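Two-component system response regulator/GGDEF domain protein (Aeromonas salmonicida, PDB 3LUF) probably makes cyclic di-GMP from two GTP as a two-component response regulator, this chain being its two receiver domains without the cyclase domain. Local coordinates at residues 173-178 with 215-220; 199-204 with 221-226; 127-132 with 149-154. One frame throughout, in Å; residues are numbered along the deposited sequence. Where two conformers were deposited one is given.

How the interactions relate
All three contacts lie in the second receiver domain of the chain, whose parallel sheet has the CheY order 150-154, 126-130, 172-176, 201-207, 224-228. Interaction 3 pairs the first two strands in that order and comes first along the chain; interaction 2 pairs the last two, its centre about 14 Å from that of interaction 3. Interaction 1, with segments alternating with those of interaction 2 and a centre about 7 Å from it, starts on the middle strand, 172-176, and reaches helix 213-219. That strand bonds to both neighbours, through Leu174 to Leu128 and Val173 to Ile203. Interactions 1 and 3 share the magnesium site: the ends of the neighbouring strands 126-130 and 172-176 lead to its acidic ligands, Asp132 and Asp176.

Interaction 1 (173-178 with 215-220); sequences VLVDYY and ARYLKQ. With MG (magnesium ion), chain F.
Tyr217 drives its phenol across from helix 213-219 to the end of strand 172-176, where OH comes to 2.9 Å from Val175 O and to 3.3 Å from Tyr177 CB. This is the close part of the contact: the hydroxyl sits beside the turn of chain from Val175 to Tyr177, and CG1 of Val175, anti to its own backbone N (chi1 -178°), reaches 3.9 Å from the same OH. Although Tyr177 N is also near, its angle is too poor for a hydrogen bond. The hydroxyl is hydrogen-bonded to Ile205 O of strand 201-207, which anchors the buried ring tip against the sheet. In this CheY-like receiver fold the strand ends at the acidic pocket, and Asp176, the predicted phosphoacceptor, points away from Tyr217. Its OD2 binds magnesium at 2.0 Å, and OD1 accepts a hydrogen bond from a metal-bound water. The metal is also held by Tyr178 O and by Asp132 from the loop after strand 126-130, so the chain that receives Tyr217 on one side carries two magnesium ligands. Toward solvent the contact slackens. There the partly exposed Tyr177 ring and the exposed Arg216 guanidinium are turned 74° against each other, and their nearest atoms, Tyr177 OH and Arg216 NH1, remain 4.0 Å apart. Both side chains also rest on Ile185 of helix 184-194.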
# COMPACT_ATOMS: atom_id res chain seq x y z
N VAL B 173 -11.73 -7.33 2.51
CA VAL B 173 -11.60 -8.38 3.50
C VAL B 173 -10.17 -8.36 4.03
O VAL B 173 -9.21 -8.28 3.23
CB VAL B 173 -11.86 -9.79 2.93
CG1 VAL B 173 -11.81 -10.81 4.08
CG2 VAL B 173 -13.19 -9.87 2.19
N LEU B 174 -10.03 -8.39 5.36
CA LEU B 174 -8.73 -8.58 6.01
C LEU B 174 -8.69 -9.99 6.58
O LEU B 174 -9.57 -10.38 7.33
CB LEU B 174 -8.53 -7.55 7.13
CG LEU B 174 -8.58 -6.05 6.75
CD1 LEU B 174 -10.01 -5.51 6.63
CD2 LEU B 174 -7.89 -5.28 7.84
N VAL B 175 -7.65 -10.74 6.22
CA VAL B 175 -7.62 -12.20 6.43
C VAL B 175 -6.41 -12.64 7.24
O VAL B 175 -5.28 -12.49 6.82
CB VAL B 175 -7.59 -12.95 5.07
CG1 VAL B 175 -7.59 -14.46 5.30
CG2 VAL B 175 -8.80 -12.57 4.24
N ASP B 176 -6.68 -13.23 8.40
CA ASP B 176 -5.69 -13.88 9.24
C ASP B 176 -5.22 -15.16 8.59
O ASP B 176 -6.04 -15.99 8.16
CB ASP B 176 -6.35 -14.19 10.59
CG ASP B 176 -5.43 -14.90 11.57
OD1 ASP B 176 -4.21 -14.67 11.56
OD2 ASP B 176 -5.98 -15.71 12.36
N TYR B 177 -3.91 -15.38 8.55
CA TYR B 177 -3.43 -16.63 8.01
C TYR B 177 -3.73 -17.84 8.91
O TYR B 177 -4.32 -18.82 8.45
CB TYR B 177 -1.94 -16.57 7.65
CG TYR B 177 -1.41 -17.95 7.35
CD1 TYR B 177 -1.64 -18.55 6.12
CD2 TYR B 177 -0.74 -18.68 8.33
CE1 TYR B 177 -1.18 -19.83 5.86
CE2 TYR B 177 -0.28 -19.97 8.07
CZ TYR B 177 -0.49 -20.53 6.84
OH TYR B 177 -0.02 -21.80 6.59
N TYR B 178 -3.36 -17.78 10.18
CA TYR B 178 -3.38 -19.00 10.97
C TYR B 178 -4.73 -19.21 11.62
O TYR B 178 -5.07 -18.55 12.60
CB TYR B 178 -2.21 -19.05 11.97
CG TYR B 178 -2.06 -20.38 12.65
CD1 TYR B 178 -2.13 -21.58 11.92
CD2 TYR B 178 -1.85 -20.46 14.03
CE1 TYR B 178 -2.00 -22.82 12.56
CE2 TYR B 178 -1.72 -21.69 14.67
CZ TYR B 178 -1.78 -22.86 13.93
OH TYR B 178 -1.65 -24.07 14.58
N ALA B 215 4.23 -13.09 0.52
CA ALA B 215 4.42 -13.43 -0.89
C ALA B 215 3.38 -14.44 -1.37
O ALA B 215 2.87 -14.33 -2.48
CB ALA B 215 5.84 -13.98 -1.14
N ARG B 216 3.06 -15.42 -0.54
CA ARG B 216 2.09 -16.44 -0.91
C ARG B 216 0.71 -15.80 -1.09
O ARG B 216 0.02 -16.09 -2.06
CB ARG B 216 2.04 -17.53 0.16
CG ARG B 216 3.18 -18.56 0.09
CD ARG B 216 2.98 -19.70 1.13
NE ARG B 216 1.73 -20.45 0.93
CZ ARG B 216 1.16 -21.23 1.86
NH1 ARG B 216 1.71 -21.36 3.06
NH2 ARG B 216 0.03 -21.87 1.59
N TYR B 217 0.34 -14.92 -0.16
CA TYR B 217 -0.89 -14.16 -0.30
C TYR B 217 -0.93 -13.39 -1.61
O TYR B 217 -1.93 -13.45 -2.34
CB TYR B 217 -1.04 -13.17 0.85
CG TYR B 217 -1.76 -13.63 2.09
CD1 TYR B 217 -3.05 -14.16 2.04
CD2 TYR B 217 -1.18 -13.46 3.36
CE1 TYR B 217 -3.71 -14.54 3.22
CE2 TYR B 217 -1.84 -13.81 4.53
CZ TYR B 217 -3.09 -14.33 4.46
OH TYR B 217 -3.72 -14.65 5.64
N LEU B 218 0.13 -12.64 -1.89
CA LEU B 218 0.20 -11.83 -3.11
C LEU B 218 0.10 -12.65 -4.40
O LEU B 218 -0.66 -12.29 -5.34
CB LEU B 218 1.47 -10.94 -3.07
CG LEU B 218 1.41 -9.82 -2.02
CD1 LEU B 218 2.82 -9.16 -1.87
CD2 LEU B 218 0.36 -8.78 -2.42
N LYS B 219 0.83 -13.77 -4.45
CA LYS B 219 0.81 -14.65 -5.61
C LYS B 219 -0.54 -15.30 -5.81
O LYS B 219 -0.91 -15.65 -6.95
CB LYS B 219 1.90 -15.75 -5.50
CG LYS B 219 3.33 -15.21 -5.50
CD LYS B 219 3.78 -14.71 -6.85
CE LYS B 219 5.21 -14.23 -6.75
NZ LYS B 219 5.43 -13.11 -7.67
N GLN B 220 -1.29 -15.46 -4.72
CA GLN B 220 -2.64 -15.99 -4.78
C GLN B 220 -3.72 -14.96 -5.08
O GLN B 220 -4.89 -15.31 -5.13
CB GLN B 220 -3.01 -16.75 -3.52
CG GLN B 220 -2.25 -18.04 -3.36
CD GLN B 220 -2.54 -19.05 -4.46
OE1 GLN B 220 -3.65 -19.11 -5.03
NE2 GLN B 220 -1.54 -19.84 -4.79
MG MG F . -5.32 -16.87 13.83
O HOH W 1 -3.37 -16.09 13.56
O HOH W 2 -4.67 -18.06 15.47
O HOH W 3 -5.66 -15.26 15.15

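Interaction 2 (199-204 with 221-226); sequences QLAIIG and GANDFL
Strands 201-204 and 224-226 run parallel, their short axes 4.5 Å apart at closest approach and inclined by 34°. Ile203 pairs with Asp224 and Gly204 with Phe225. Gly204 N donates to Asp224 O over 3.0 Å in a nearly straight bond (172°), and Gly204 O accepts from Leu226 N. Upstream the pairing frays: Ile202 O receives only weak bonds, from Asn223 N and Asp224 N. Asn223 takes over here, its side chain standing in for a strand carbonyl. With CG beside its backbone N (chi1 -58°), OD1 lies 2.8 Å from Ile202 N; the donor stands well above the amide plane instead of on a lone pair. The ND2 end passes over Ala201 CB and is bonded to Lys197 O, which helps to fix the amide's rotation. The two strands close a right-handed beta-alpha-beta unit through helix 213-219, as expected of a CheY-like receiver domain, and Gly221 ends that helix in a Schellman motif with positive phi. On the face of Ile203 and Asp224, the side chains of these two residues lie alongside each other, pointing the same way, while Ile203 CG2 packs 3.9 Å from Leu226 CB. Ile202 CG2 meets Ala222 CB at 4.1 Å. The carboxylate of Asp224 looks beyond the sheet: OD1 accepts from Phe225 N at 2.8 Å and forms a salt bridge with Arg238 of the second subunit, while OD2 pairs with Arg238 of its own chain, tying this edge strand to the dimer interface.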
# COMPACT_ATOMS: atom_id res chain seq x y z
N GLN B 199 -13.30 -6.47 -7.65
CA GLN B 199 -14.60 -6.79 -7.07
C GLN B 199 -14.55 -6.91 -5.56
O GLN B 199 -15.54 -6.63 -4.88
CB GLN B 199 -15.16 -8.08 -7.66
CG GLN B 199 -15.63 -7.91 -9.13
CD GLN B 199 -16.02 -9.21 -9.75
OE1 GLN B 199 -15.26 -10.19 -9.70
NE2 GLN B 199 -17.21 -9.25 -10.33
N LEU B 200 -13.41 -7.37 -5.05
CA LEU B 200 -13.27 -7.64 -3.63
C LEU B 200 -11.79 -7.51 -3.26
O LEU B 200 -11.02 -8.41 -3.60
CB LEU B 200 -13.79 -9.06 -3.30
CG LEU B 200 -13.80 -9.45 -1.82
CD1 LEU B 200 -14.77 -8.52 -1.03
CD2 LEU B 200 -14.09 -10.95 -1.55
N ALA B 201 -11.41 -6.45 -2.54
CA ALA B 201 -9.99 -6.27 -2.16
C ALA B 201 -9.68 -7.18 -0.97
O ALA B 201 -10.53 -7.37 -0.11
CB ALA B 201 -9.69 -4.83 -1.82
N ILE B 202 -8.50 -7.77 -0.95
CA ILE B 202 -8.13 -8.60 0.17
C ILE B 202 -6.78 -8.15 0.67
O ILE B 202 -5.85 -8.00 -0.13
CB ILE B 202 -8.02 -10.07 -0.26
CG1 ILE B 202 -9.39 -10.58 -0.73
CG2 ILE B 202 -7.34 -10.93 0.84
CD1 ILE B 202 -9.25 -11.89 -1.53
N ILE B 203 -6.70 -7.88 1.97
CA ILE B 203 -5.39 -7.67 2.62
C ILE B 203 -5.07 -8.91 3.44
O ILE B 203 -5.82 -9.28 4.38
CB ILE B 203 -5.37 -6.44 3.56
CG1 ILE B 203 -5.83 -5.18 2.78
CG2 ILE B 203 -3.98 -6.27 4.17
CD1 ILE B 203 -6.12 -3.92 3.68
N GLY B 204 -3.96 -9.54 3.10
CA GLY B 204 -3.56 -10.78 3.79
C GLY B 204 -2.73 -10.41 5.01
O GLY B 204 -1.70 -9.74 4.87
N GLY B 221 -3.34 -13.70 -5.25
CA GLY B 221 -4.32 -12.69 -5.66
C GLY B 221 -4.75 -11.69 -4.58
O GLY B 221 -5.61 -10.82 -4.85
N ALA B 222 -4.16 -11.76 -3.39
CA ALA B 222 -4.42 -10.69 -2.43
C ALA B 222 -3.94 -9.35 -3.02
O ALA B 222 -2.94 -9.29 -3.75
CB ALA B 222 -3.73 -10.96 -1.10
N ASN B 223 -4.69 -8.28 -2.76
CA ASN B 223 -4.27 -6.93 -3.22
C ASN B 223 -3.05 -6.42 -2.47
O ASN B 223 -2.27 -5.65 -3.02
CB ASN B 223 -5.40 -5.91 -3.00
CG ASN B 223 -6.70 -6.27 -3.71
OD1 ASN B 223 -7.30 -7.34 -3.49
ND2 ASN B 223 -7.15 -5.35 -4.57
N ASP B 224 -2.91 -6.83 -1.22
CA ASP B 224 -1.94 -6.22 -0.32
C ASP B 224 -1.65 -7.14 0.84
O ASP B 224 -2.30 -8.20 1.01
CB ASP B 224 -2.55 -4.90 0.22
CG ASP B 224 -1.50 -3.84 0.54
OD1 ASP B 224 -0.29 -4.16 0.64
OD2 ASP B 224 -1.92 -2.68 0.75
N PHE B 225 -0.67 -6.75 1.64
CA PHE B 225 -0.27 -7.53 2.82
C PHE B 225 -0.11 -6.60 4.01
O PHE B 225 0.14 -5.40 3.83
CB PHE B 225 1.06 -8.25 2.56
CG PHE B 225 2.24 -7.31 2.49
CD1 PHE B 225 3.04 -7.12 3.61
CD2 PHE B 225 2.52 -6.60 1.34
CE1 PHE B 225 4.12 -6.24 3.57
CE2 PHE B 225 3.60 -5.69 1.28
CZ PHE B 225 4.40 -5.54 2.42
N LEU B 226 -0.20 -7.16 5.20
CA LEU B 226 0.04 -6.39 6.41
C LEU B 226 0.60 -7.38 7.42
O LEU B 226 -0.04 -8.39 7.73
CB LEU B 226 -1.27 -5.75 6.89
CG LEU B 226 -1.25 -5.02 8.23
CD1 LEU B 226 -0.27 -3.90 8.14
CD2 LEU B 226 -2.69 -4.51 8.50

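Interaction 3 (127-132 with 149-154); sequences VLVVDD and LQVHEA. Unlike the reference sequence in segment 149-154: Gln150 (reference Leu). With MG (magnesium ion), chain F.
His152 and Val127 meet through both backbone and ring. His152 N donates to Val127 O over 2.8 Å at 175°, while Val127 N donates to Gln150 O. Further bonds run from Val129 N to His152 O, from Ala154 N to Val129 O and from Asp131 N to Ala154 O. This parallel pairing joins 126-130 to the edge strand 150-154, with helix 134-145 completing the beta-alpha-beta unit of the receiver fold. Followed outward, the His152 side chain begins with CB, 3.6 Å from Val127 O and also against Leu128 CD1. Its CG is 3.9 Å from Val127 O, beside the backbone N of its own residue (chi1 -61°), and CD2 comes to 3.4 Å from that same oxygen. Val127 O thus lies at the ring edge and near its plane. At the tip, NE2 is hydrogen-bonded to Glu126, the first residue of strand 126-130, which pins the ring's far end. Leu128 CD1 continues on this face to Ala154 CB, 3.9 Å away. On the opposite face, that of Val127, Val129 and Val151, Val127 CG2 nestles against Val151 CG2, and Val129 CG2 packs 3.9 Å from Val151 CG1; Leu144 of helix 134-145 packs on Val129 and Val151. Beyond the last pair the chain enters the acidic pocket. Asp132 OD1 binds magnesium at 2.0 Å, whereas Asp131 works from the second shell, OD1 accepting from a metal-bound water and OD2 bonded to Ser136.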
# COMPACT_ATOMS: atom_id res chain seq x y z
N VAL B 127 -16.68 -3.55 5.25
CA VAL B 127 -15.47 -4.36 5.25
C VAL B 127 -15.63 -5.56 6.17
O VAL B 127 -16.50 -5.58 7.04
CB VAL B 127 -14.26 -3.52 5.66
CG1 VAL B 127 -14.14 -2.29 4.81
CG2 VAL B 127 -14.32 -3.19 7.21
N LEU B 128 -14.77 -6.57 5.98
CA LEU B 128 -14.90 -7.80 6.77
C LEU B 128 -13.57 -8.15 7.40
O LEU B 128 -12.53 -8.15 6.71
CB LEU B 128 -15.37 -8.95 5.87
CG LEU B 128 -15.39 -10.39 6.44
CD1 LEU B 128 -16.27 -10.51 7.71
CD2 LEU B 128 -15.80 -11.42 5.36
N VAL B 129 -13.56 -8.41 8.71
CA VAL B 129 -12.36 -8.88 9.40
C VAL B 129 -12.53 -10.37 9.71
O VAL B 129 -13.53 -10.75 10.30
CB VAL B 129 -12.11 -8.12 10.76
CG1 VAL B 129 -10.85 -8.66 11.45
CG2 VAL B 129 -11.99 -6.62 10.52
N VAL B 130 -11.57 -11.19 9.25
CA VAL B 130 -11.55 -12.65 9.47
C VAL B 130 -10.33 -13.00 10.31
O VAL B 130 -9.17 -12.83 9.89
CB VAL B 130 -11.49 -13.44 8.15
CG1 VAL B 130 -11.74 -14.92 8.41
CG2 VAL B 130 -12.52 -12.91 7.17
N ASP B 131 -10.59 -13.53 11.49
CA ASP B 131 -9.55 -13.74 12.49
C ASP B 131 -10.14 -14.66 13.53
O ASP B 131 -11.23 -14.40 14.01
CB ASP B 131 -9.22 -12.40 13.18
CG ASP B 131 -8.01 -12.48 14.10
OD1 ASP B 131 -7.66 -13.59 14.57
OD2 ASP B 131 -7.40 -11.43 14.36
N ASP B 132 -9.43 -15.73 13.84
CA ASP B 132 -9.97 -16.74 14.77
C ASP B 132 -9.77 -16.40 16.25
O ASP B 132 -10.34 -17.07 17.13
CB ASP B 132 -9.42 -18.12 14.46
CG ASP B 132 -7.93 -18.19 14.59
OD1 ASP B 132 -7.22 -17.32 14.04
OD2 ASP B 132 -7.45 -19.13 15.23
N LEU B 149 -15.77 3.02 9.22
CA LEU B 149 -16.22 1.96 8.34
C LEU B 149 -17.34 1.13 8.99
O LEU B 149 -17.47 1.09 10.21
CB LEU B 149 -15.04 1.04 7.99
CG LEU B 149 -13.94 1.67 7.13
CD1 LEU B 149 -12.64 0.92 7.33
CD2 LEU B 149 -14.35 1.63 5.66
N GLN B 150 -18.14 0.50 8.14
CA GLN B 150 -19.08 -0.52 8.56
C GLN B 150 -18.35 -1.85 8.58
O GLN B 150 -17.95 -2.35 7.53
CB GLN B 150 -20.23 -0.55 7.57
CG GLN B 150 -21.06 0.73 7.60
CD GLN B 150 -22.21 0.65 6.62
OE1 GLN B 150 -22.95 -0.34 6.62
NE2 GLN B 150 -22.33 1.64 5.75
N VAL B 151 -18.18 -2.41 9.78
CA VAL B 151 -17.27 -3.54 10.00
C VAL B 151 -18.04 -4.82 10.36
O VAL B 151 -18.79 -4.88 11.35
CB VAL B 151 -16.19 -3.24 11.09
CG1 VAL B 151 -15.15 -4.34 11.10
CG2 VAL B 151 -15.49 -1.84 10.83
N HIS B 152 -17.89 -5.84 9.51
CA HIS B 152 -18.44 -7.15 9.80
C HIS B 152 -17.32 -8.02 10.36
O HIS B 152 -16.16 -7.81 10.08
CB HIS B 152 -18.92 -7.80 8.50
CG HIS B 152 -19.99 -7.04 7.79
ND1 HIS B 152 -21.33 -7.38 7.88
CD2 HIS B 152 -19.92 -6.00 6.94
CE1 HIS B 152 -22.04 -6.56 7.14
NE2 HIS B 152 -21.21 -5.70 6.55
N GLU B 153 -17.68 -9.03 11.15
CA GLU B 153 -16.66 -9.93 11.69
C GLU B 153 -16.95 -11.41 11.41
O GLU B 153 -18.12 -11.83 11.27
CB GLU B 153 -16.44 -9.70 13.21
CG GLU B 153 -17.65 -10.08 14.07
CD GLU B 153 -17.37 -10.14 15.59
OE1 GLU B 153 -16.33 -10.70 16.03
OE2 GLU B 153 -18.24 -9.62 16.32
N ALA B 154 -15.88 -12.17 11.33
CA ALA B 154 -15.92 -13.61 11.11
C ALA B 154 -14.79 -14.29 11.86
O ALA B 154 -13.61 -13.89 11.79
CB ALA B 154 -15.85 -13.93 9.59
MG MG F . -5.32 -16.87 13.83
O HOH W 3 -5.66 -15.26 15.15
O HOH W 2 -4.67 -18.06 15.47
O HOH W 1 -3.37 -16.09 13.56